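Local coordinates for protein luciferase-like enzymeAMP-CoA-ligase (Zophobas atratus, PDB 4W8O) that probably activates carboxylic acids with ATP as a member of the AMP-forming CoA-ligase family, being a luciferase-like enzyme from a nonluminescent mealworm, at residues A[34-39]-A[46-51]; A[77-82]-A[242-247]. All coordinates share one frame; numbering follows the deposited sequence.

Contact 1 (A[34-39]-A[46-51]); sequences RICQID and ETYSSV
Cys-36 sits squarely over the ring of Tyr-48: its CB lies 3.6 Å from the ring centroid, almost on the ring normal, a CH-pi contact. Cys-36 SG, anti to the backbone N (chi1 175°), swings out over the CE1 side of the same face, 3.7 Å from Tyr-48 CE1, as a sulfur-aromatic contact, and also touches CG2 of Val-51. Beside this, the extended side chains of Gln-37 and Glu-46 run alongside each other in the same direction, amide and carboxylate planes 38° apart. Gln-37 NE2 donates to Glu-46 OE1 at 2.9 Å, from the anti side and tilted out of the carboxylate plane, though nearly in the plane of its own amide; NE2 also donates to Leu-81 O, and OE1 makes a salt bridge with Arg-54. Ser-50 OG donates to the other carboxylate oxygen, OE2, so both oxygens of this buried acid are held.

The backbone sets these groups in place. Glu-46 O takes the N-H of Cys-36 at 2.8 Å and, more weakly, that of Gln-37, while Tyr-48 N donates to Arg-34 O at 3.1 Å. At the far end of the ring Tyr-48 OH bonds to Ser-242 O and receives a hydrogen bond from a water that also donates to Cys-36 O. Thr-47 OG1 accepts from Ser-50 N, making Thr-47 the N-cap of helix 48-64. The whole is a beta hairpin with a classic bulge at Cys-36 and Gln-37, running directly into a capped helix at the sheet edge.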
ATOM      1  N   ARG A  34     -21.789   1.309   5.137  1.00 44.32           N
ATOM      2  CA  ARG A  34     -20.648   1.420   6.047  1.00 44.37           C
ATOM      3  C   ARG A  34     -19.793   2.655   5.762  1.00 42.75           C
ATOM      4  O   ARG A  34     -19.896   3.257   4.694  1.00 41.45           O
ATOM      5  CB  ARG A  34     -19.773   0.173   5.953  1.00 44.65           C
ATOM      6  CG  ARG A  34     -20.476  -1.104   6.367  1.00 46.33           C
ATOM      7  CD  ARG A  34     -19.472  -2.216   6.540  1.00 46.59           C
ATOM      8  NE  ARG A  34     -20.115  -3.477   6.869  1.00 49.45           N
ATOM      9  CZ  ARG A  34     -19.472  -4.624   7.077  1.00 50.61           C
ATOM     10  NH1 ARG A  34     -18.147  -4.688   6.983  1.00 50.00           N
ATOM     11  NH2 ARG A  34     -20.165  -5.719   7.367  1.00 52.19           N
ATOM     12  N   ILE A  35     -18.955   3.025   6.729  1.00 42.42           N
ATOM     13  CA  ILE A  35     -18.059   4.165   6.572  1.00 41.70           C
ATOM     14  C   ILE A  35     -16.807   3.712   5.831  1.00 39.41           C
ATOM     15  O   ILE A  35     -16.073   2.865   6.318  1.00 39.36           O
ATOM     16  CB  ILE A  35     -17.618   4.782   7.925  1.00 42.76           C
ATOM     17  CG1 ILE A  35     -18.823   5.156   8.805  1.00 45.00           C
ATOM     18  CG2 ILE A  35     -16.739   6.006   7.680  1.00 41.82           C
ATOM     19  CD1 ILE A  35     -19.768   6.172   8.192  1.00 45.73           C
ATOM     20  N   CYS A  36     -16.559   4.299   4.665  1.00 37.72           N
ATOM     21  CA  CYS A  36     -15.381   3.956   3.865  1.00 36.67           C
ATOM     22  C   CYS A  36     -14.103   4.593   4.429  1.00 35.84           C
ATOM     23  O   CYS A  36     -13.111   3.906   4.676  1.00 34.98           O
ATOM     24  CB  CYS A  36     -15.589   4.398   2.414  1.00 36.21           C
ATOM     25  SG  CYS A  36     -14.168   4.163   1.323  1.00 36.04           S
ATOM     26  N   GLN A  37     -14.157   5.909   4.629  1.00 35.77           N
ATOM     27  CA  GLN A  37     -12.989   6.705   4.985  1.00 34.98           C
ATOM     28  C   GLN A  37     -13.344   7.826   5.968  1.00 35.71           C
ATOM     29  O   GLN A  37     -14.443   8.415   5.917  1.00 36.18           O
ATOM     30  CB  GLN A  37     -12.343   7.296   3.722  1.00 33.98           C
ATOM     31  CG  GLN A  37     -13.277   8.109   2.836  1.00 34.80           C
ATOM     32  CD  GLN A  37     -12.565   8.799   1.674  1.00 34.93           C
ATOM     33  OE1 GLN A  37     -11.382   8.585   1.434  1.00 35.41           O
ATOM     34  NE2 GLN A  37     -13.293   9.631   0.947  1.00 35.76           N
ATOM     35  N   ILE A  38     -12.393   8.106   6.856  1.00 35.28           N
ATOM     36  CA  ILE A  38     -12.491   9.170   7.842  1.00 36.04           C
ATOM     37  C   ILE A  38     -11.200   9.989   7.807  1.00 35.66           C
ATOM     38  O   ILE A  38     -10.113   9.435   7.981  1.00 34.15           O
ATOM     39  CB  ILE A  38     -12.668   8.616   9.276  1.00 37.35           C
ATOM     40  CG1 ILE A  38     -13.944   7.771   9.389  1.00 38.22           C
ATOM     41  CG2 ILE A  38     -12.708   9.759  10.291  1.00 38.76           C
ATOM     42  CD1 ILE A  38     -14.196   7.226  10.788  1.00 39.34           C
ATOM     43  N   ASP A  39     -11.339  11.297   7.582  1.00 35.87           N
ATOM     44  CA  ASP A  39     -10.267  12.255   7.810  1.00 36.63           C
ATOM     45  C   ASP A  39     -10.144  12.561   9.311  1.00 38.16           C
ATOM     46  O   ASP A  39     -10.922  13.338   9.866  1.00 39.19           O
ATOM     47  CB  ASP A  39     -10.544  13.543   7.036  1.00 36.95           C
ATOM     48  CG  ASP A  39      -9.362  14.495   7.039  1.00 37.58           C
ATOM     49  OD1 ASP A  39      -8.642  14.580   8.056  1.00 38.22           O
ATOM     50  OD2 ASP A  39      -9.163  15.179   6.018  1.00 37.95           O
ATOM     51  N   GLU A  46     -17.017   9.575   5.109  1.00 40.08           N
ATOM     52  CA  GLU A  46     -17.788   9.311   3.903  1.00 39.36           C
ATOM     53  C   GLU A  46     -18.100   7.824   3.787  1.00 39.44           C
ATOM     54  O   GLU A  46     -17.256   6.979   4.092  1.00 39.34           O
ATOM     55  CB  GLU A  46     -17.032   9.795   2.661  1.00 38.28           C
ATOM     56  CG  GLU A  46     -17.869   9.764   1.386  1.00 38.11           C
ATOM     57  CD  GLU A  46     -17.130  10.259   0.150  1.00 36.96           C
ATOM     58  OE1 GLU A  46     -15.913  10.541   0.223  1.00 35.82           O
ATOM     59  OE2 GLU A  46     -17.775  10.359  -0.916  1.00 37.12           O
ATOM     60  N   THR A  47     -19.314   7.514   3.341  1.00 39.11           N
ATOM     61  CA  THR A  47     -19.748   6.134   3.196  1.00 38.72           C
ATOM     62  C   THR A  47     -19.286   5.550   1.869  1.00 37.21           C
ATOM     63  O   THR A  47     -18.913   6.285   0.952  1.00 35.56           O
ATOM     64  CB  THR A  47     -21.275   6.016   3.255  1.00 40.08           C
ATOM     65  OG1 THR A  47     -21.852   6.806   2.212  1.00 40.31           O
ATOM     66  CG2 THR A  47     -21.790   6.499   4.590  1.00 41.66           C
ATOM     67  N   TYR A  48     -19.322   4.220   1.781  1.00 36.71           N
ATOM     68  CA  TYR A  48     -19.027   3.514   0.533  1.00 35.56           C
ATOM     69  C   TYR A  48     -20.008   3.902  -0.563  1.00 36.09           C
ATOM     70  O   TYR A  48     -19.625   4.035  -1.726  1.00 34.83           O
ATOM     71  CB  TYR A  48     -19.050   1.999   0.734  1.00 35.81           C
ATOM     72  CG  TYR A  48     -17.777   1.452   1.334  1.00 35.00           C
ATOM     73  CD1 TYR A  48     -16.664   1.194   0.536  1.00 33.72           C
ATOM     74  CD2 TYR A  48     -17.678   1.201   2.698  1.00 36.07           C
ATOM     75  CE1 TYR A  48     -15.489   0.699   1.080  1.00 33.00           C
ATOM     76  CE2 TYR A  48     -16.508   0.708   3.252  1.00 35.31           C
ATOM     77  CZ  TYR A  48     -15.417   0.457   2.442  1.00 33.86           C
ATOM     78  OH  TYR A  48     -14.256  -0.044   2.995  1.00 33.44           O
ATOM     79  N   SER A  49     -21.269   4.082  -0.183  1.00 36.95           N
ATOM     80  CA  SER A  49     -22.292   4.555  -1.102  1.00 38.20           C
ATOM     81  C   SER A  49     -21.909   5.888  -1.744  1.00 37.30           C
ATOM     82  O   SER A  49     -21.979   6.048  -2.960  1.00 36.34           O
ATOM     83  CB  SER A  49     -23.618   4.727  -0.365  1.00 39.83           C
ATOM     84  OG  SER A  49     -24.552   5.340  -1.220  1.00 42.03           O
ATOM     85  N   SER A  50     -21.528   6.846  -0.907  1.00 37.23           N
ATOM     86  CA  SER A  50     -21.141   8.167  -1.374  1.00 36.96           C
ATOM     87  C   SER A  50     -19.882   8.108  -2.230  1.00 35.60           C
ATOM     88  O   SER A  50     -19.783   8.802  -3.239  1.00 35.84           O
ATOM     89  CB  SER A  50     -20.919   9.107  -0.186  1.00 37.32           C
ATOM     90  OG  SER A  50     -20.502  10.386  -0.619  1.00 36.46           O
ATOM     91  N   VAL A  51     -18.922   7.284  -1.828  1.00 35.24           N
ATOM     92  CA  VAL A  51     -17.705   7.102  -2.611  1.00 34.36           C
ATOM     93  C   VAL A  51     -18.008   6.525  -3.995  1.00 34.64           C
ATOM     94  O   VAL A  51     -17.403   6.948  -4.996  1.00 33.76           O
ATOM     95  CB  VAL A  51     -16.694   6.213  -1.873  1.00 33.86           C
ATOM     96  CG1 VAL A  51     -15.604   5.709  -2.815  1.00 33.05           C
ATOM     97  CG2 VAL A  51     -16.080   6.987  -0.717  1.00 33.88           C
TER
HETATM   98  O   HOH W   1     -11.974   1.827   3.047  1.00 33.04           O

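Contact 2 (A[77-82]-A[242-247]); sequences STNSLD and STRVFA
Phe-246 pushes its ring up against the backbone of the loop at Asn-79 and Ser-80, and this is the tight part of the contact. Phe-246 CZ comes to 3.2 Å from Ser-80 C, and Phe-246 CE1 lies 3.5 Å from Ser-80 CA. Nearer the root of the ring, CD1 of Phe-246 meets Asn-79 CB at 3.6 Å. With CG set between its own backbone N and carbonyl carbon (chi1 59°), the ring stands out from strand 243-246 to meet the loop. Leu-81 adds a lighter touch: its side chain crosses that of Phe-246 at about a right angle, with CD2 nearest CZ.

The polar side is looser and bridged by water. One water lies over one face of the Phe-246 ring, toward its rim, donates to Ser-80 O at 2.9 Å and accepts from Arg-244 NH1, which also bonds to His-221. A second links Asn-79 ND2 with Ala-247 O; ND2 donates to Thr-223 O as well. Replacing Phe-246 with a serine would probably open a gap against the Ser-80 backbone and deprive Asn-79 CB and Leu-81 CD2 of their apolar partner. With no direct hydrogen bond between the segments, ring packing probably sets their spacing while water-mediated bonds join the polar groups.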
ATOM      1  N   SER A  77      -0.710  14.008  -4.176  1.00 29.22           N
ATOM      2  CA  SER A  77      -1.490  14.590  -3.100  1.00 30.28           C
ATOM      3  C   SER A  77      -1.266  13.846  -1.790  1.00 31.23           C
ATOM      4  O   SER A  77      -1.054  12.633  -1.786  1.00 32.03           O
ATOM      5  CB  SER A  77      -2.978  14.560  -3.460  1.00 30.12           C
ATOM      6  OG  SER A  77      -3.796  15.010  -2.391  1.00 30.79           O
ATOM      7  N   THR A  78      -1.297  14.590  -0.686  1.00 31.63           N
ATOM      8  CA  THR A  78      -1.445  14.005   0.630  1.00 31.87           C
ATOM      9  C   THR A  78      -2.838  13.379   0.736  1.00 30.89           C
ATOM     10  O   THR A  78      -3.673  13.516  -0.166  1.00 30.40           O
ATOM     11  CB  THR A  78      -1.268  15.060   1.740  1.00 33.48           C
ATOM     12  OG1 THR A  78      -2.059  16.214   1.442  1.00 34.30           O
ATOM     13  CG2 THR A  78       0.186  15.473   1.873  1.00 34.94           C
ATOM     14  N   ASN A  79      -3.085  12.674   1.829  1.00 31.31           N
ATOM     15  CA  ASN A  79      -4.369  12.012   2.029  1.00 31.38           C
ATOM     16  C   ASN A  79      -5.473  13.012   2.378  1.00 31.80           C
ATOM     17  O   ASN A  79      -5.273  13.938   3.175  1.00 32.14           O
ATOM     18  CB  ASN A  79      -4.254  10.936   3.115  1.00 31.91           C
ATOM     19  CG  ASN A  79      -3.421   9.742   2.671  1.00 31.65           C
ATOM     20  OD1 ASN A  79      -3.552   9.256   1.549  1.00 31.49           O
ATOM     21  ND2 ASN A  79      -2.585   9.245   3.563  1.00 32.43           N
ATOM     22  N   SER A  80      -6.629  12.828   1.750  1.00 31.59           N
ATOM     23  CA  SER A  80      -7.811  13.660   1.993  1.00 32.57           C
ATOM     24  C   SER A  80      -9.031  12.815   1.665  1.00 32.33           C
ATOM     25  O   SER A  80      -8.890  11.681   1.228  1.00 31.63           O
ATOM     26  CB  SER A  80      -7.790  14.909   1.111  1.00 32.85           C
ATOM     27  OG  SER A  80      -8.057  14.567  -0.246  1.00 32.80           O
ATOM     28  N   LEU A  81     -10.227  13.358   1.858  1.00 33.40           N
ATOM     29  CA  LEU A  81     -11.434  12.645   1.439  1.00 33.71           C
ATOM     30  C   LEU A  81     -11.601  12.600  -0.085  1.00 33.04           C
ATOM     31  O   LEU A  81     -12.470  11.883  -0.585  1.00 32.92           O
ATOM     32  CB  LEU A  81     -12.681  13.252   2.086  1.00 35.20           C
ATOM     33  CG  LEU A  81     -12.828  13.070   3.599  1.00 36.18           C
ATOM     34  CD1 LEU A  81     -14.099  13.768   4.035  1.00 38.30           C
ATOM     35  CD2 LEU A  81     -12.869  11.606   4.011  1.00 35.77           C
ATOM     36  N   ASP A  82     -10.777  13.344  -0.826  1.00 33.07           N
ATOM     37  CA  ASP A  82     -10.894  13.374  -2.286  1.00 32.33           C
ATOM     38  C   ASP A  82      -9.773  12.658  -3.047  1.00 31.82           C
ATOM     39  O   ASP A  82      -9.979  12.273  -4.203  1.00 31.12           O
ATOM     40  CB  ASP A  82     -10.977  14.819  -2.774  1.00 32.71           C
ATOM     41  CG  ASP A  82     -12.212  15.547  -2.260  1.00 33.14           C
ATOM     42  OD1 ASP A  82     -13.192  14.895  -1.855  1.00 33.19           O
ATOM     43  OD2 ASP A  82     -12.196  16.782  -2.252  1.00 34.11           O
ATOM     44  N   SER A 242     -14.301  -2.485   5.805  1.00 35.44           N
ATOM     45  CA  SER A 242     -13.736  -1.811   6.960  1.00 35.63           C
ATOM     46  C   SER A 242     -13.567  -0.321   6.687  1.00 35.02           C
ATOM     47  O   SER A 242     -13.828   0.154   5.582  1.00 35.05           O
ATOM     48  CB  SER A 242     -12.387  -2.424   7.300  1.00 36.00           C
ATOM     49  OG  SER A 242     -12.521  -3.803   7.585  1.00 36.79           O
ATOM     50  N   THR A 243     -13.128   0.410   7.706  1.00 35.11           N
ATOM     51  CA  THR A 243     -12.968   1.854   7.621  1.00 34.74           C
ATOM     52  C   THR A 243     -11.489   2.215   7.623  1.00 33.93           C
ATOM     53  O   THR A 243     -10.733   1.731   8.464  1.00 34.38           O
ATOM     54  CB  THR A 243     -13.668   2.541   8.810  1.00 35.81           C
ATOM     55  OG1 THR A 243     -15.061   2.237   8.766  1.00 36.63           O
ATOM     56  CG2 THR A 243     -13.482   4.054   8.764  1.00 35.45           C
ATOM     57  N   ARG A 244     -11.084   3.057   6.672  1.00 33.83           N
ATOM     58  CA  ARG A 244      -9.729   3.599   6.634  1.00 33.27           C
ATOM     59  C   ARG A 244      -9.713   4.988   7.268  1.00 34.46           C
ATOM     60  O   ARG A 244     -10.487   5.870   6.865  1.00 35.07           O
ATOM     61  CB  ARG A 244      -9.225   3.680   5.194  1.00 32.70           C
ATOM     62  CG  ARG A 244      -7.743   4.038   5.060  1.00 32.42           C
ATOM     63  CD  ARG A 244      -7.241   3.853   3.633  1.00 31.95           C
ATOM     64  NE  ARG A 244      -7.986   4.686   2.685  1.00 31.56           N
ATOM     65  CZ  ARG A 244      -7.772   5.980   2.458  1.00 31.36           C
ATOM     66  NH1 ARG A 244      -6.807   6.639   3.090  1.00 32.08           N
ATOM     67  NH2 ARG A 244      -8.522   6.626   1.573  1.00 31.54           N
ATOM     68  N   VAL A 245      -8.841   5.176   8.255  1.00 34.22           N
ATOM     69  CA  VAL A 245      -8.644   6.486   8.879  1.00 34.52           C
ATOM     70  C   VAL A 245      -7.254   7.032   8.535  1.00 33.57           C
ATOM     71  O   VAL A 245      -6.270   6.301   8.536  1.00 33.16           O
ATOM     72  CB  VAL A 245      -8.832   6.410  10.408  1.00 35.64           C
ATOM     73  CG1 VAL A 245      -8.911   7.809  11.014  1.00 36.33           C
ATOM     74  CG2 VAL A 245     -10.088   5.606  10.747  1.00 36.15           C
ATOM     75  N   PHE A 246      -7.184   8.315   8.209  1.00 33.41           N
ATOM     76  CA  PHE A 246      -5.905   8.944   7.915  1.00 33.23           C
ATOM     77  C   PHE A 246      -5.740  10.257   8.672  1.00 34.21           C
ATOM     78  O   PHE A 246      -6.712  10.880   9.097  1.00 34.40           O
ATOM     79  CB  PHE A 246      -5.728   9.159   6.400  1.00 31.79           C
ATOM     80  CG  PHE A 246      -6.794  10.015   5.775  1.00 31.87           C
ATOM     81  CD1 PHE A 246      -6.667  11.395   5.750  1.00 32.18           C
ATOM     82  CD2 PHE A 246      -7.928   9.439   5.216  1.00 31.75           C
ATOM     83  CE1 PHE A 246      -7.650  12.186   5.184  1.00 32.40           C
ATOM     84  CE2 PHE A 246      -8.914  10.224   4.646  1.00 32.18           C
ATOM     85  CZ  PHE A 246      -8.778  11.602   4.636  1.00 32.61           C
ATOM     86  N   ALA A 247      -4.484  10.644   8.850  1.00 35.89           N
ATOM     87  CA  ALA A 247      -4.121  11.932   9.402  1.00 37.31           C
ATOM     88  C   ALA A 247      -2.813  12.365   8.739  1.00 38.88           C
ATOM     89  O   ALA A 247      -1.986  11.528   8.346  1.00 36.78           O
ATOM     90  CB  ALA A 247      -3.975  11.842  10.910  1.00 38.64           C
TER
HETATM   91  O   HOH W   2      -1.793  10.872   5.730  1.00 39.45           O
HETATM   92  O   HOH W   3      -7.135   9.441   1.798  1.00 31.16           O

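From the N terminus, contact 1 comes first: it closes the short turn between strands 35-39 and 44-47 and delivers the chain into helix 48-64. Contact 2 opens only afterwards, so the two are in series, neither nested nor crossed. It closes a far longer excursion, bringing the loop after strand 72-76, a strand of one mixed sheet, against strand 243-246 of the other. Strand 243-246 lies parallel to 35-39, so the hairpin of contact 1 forms the edge beyond it. The two sites, with centres about 10 Å apart, also meet directly: Asp-39 CG packs 3.4 Å from Phe-246 CE1. Together they tie the sheet's edge to a loop from the neighbouring sheet.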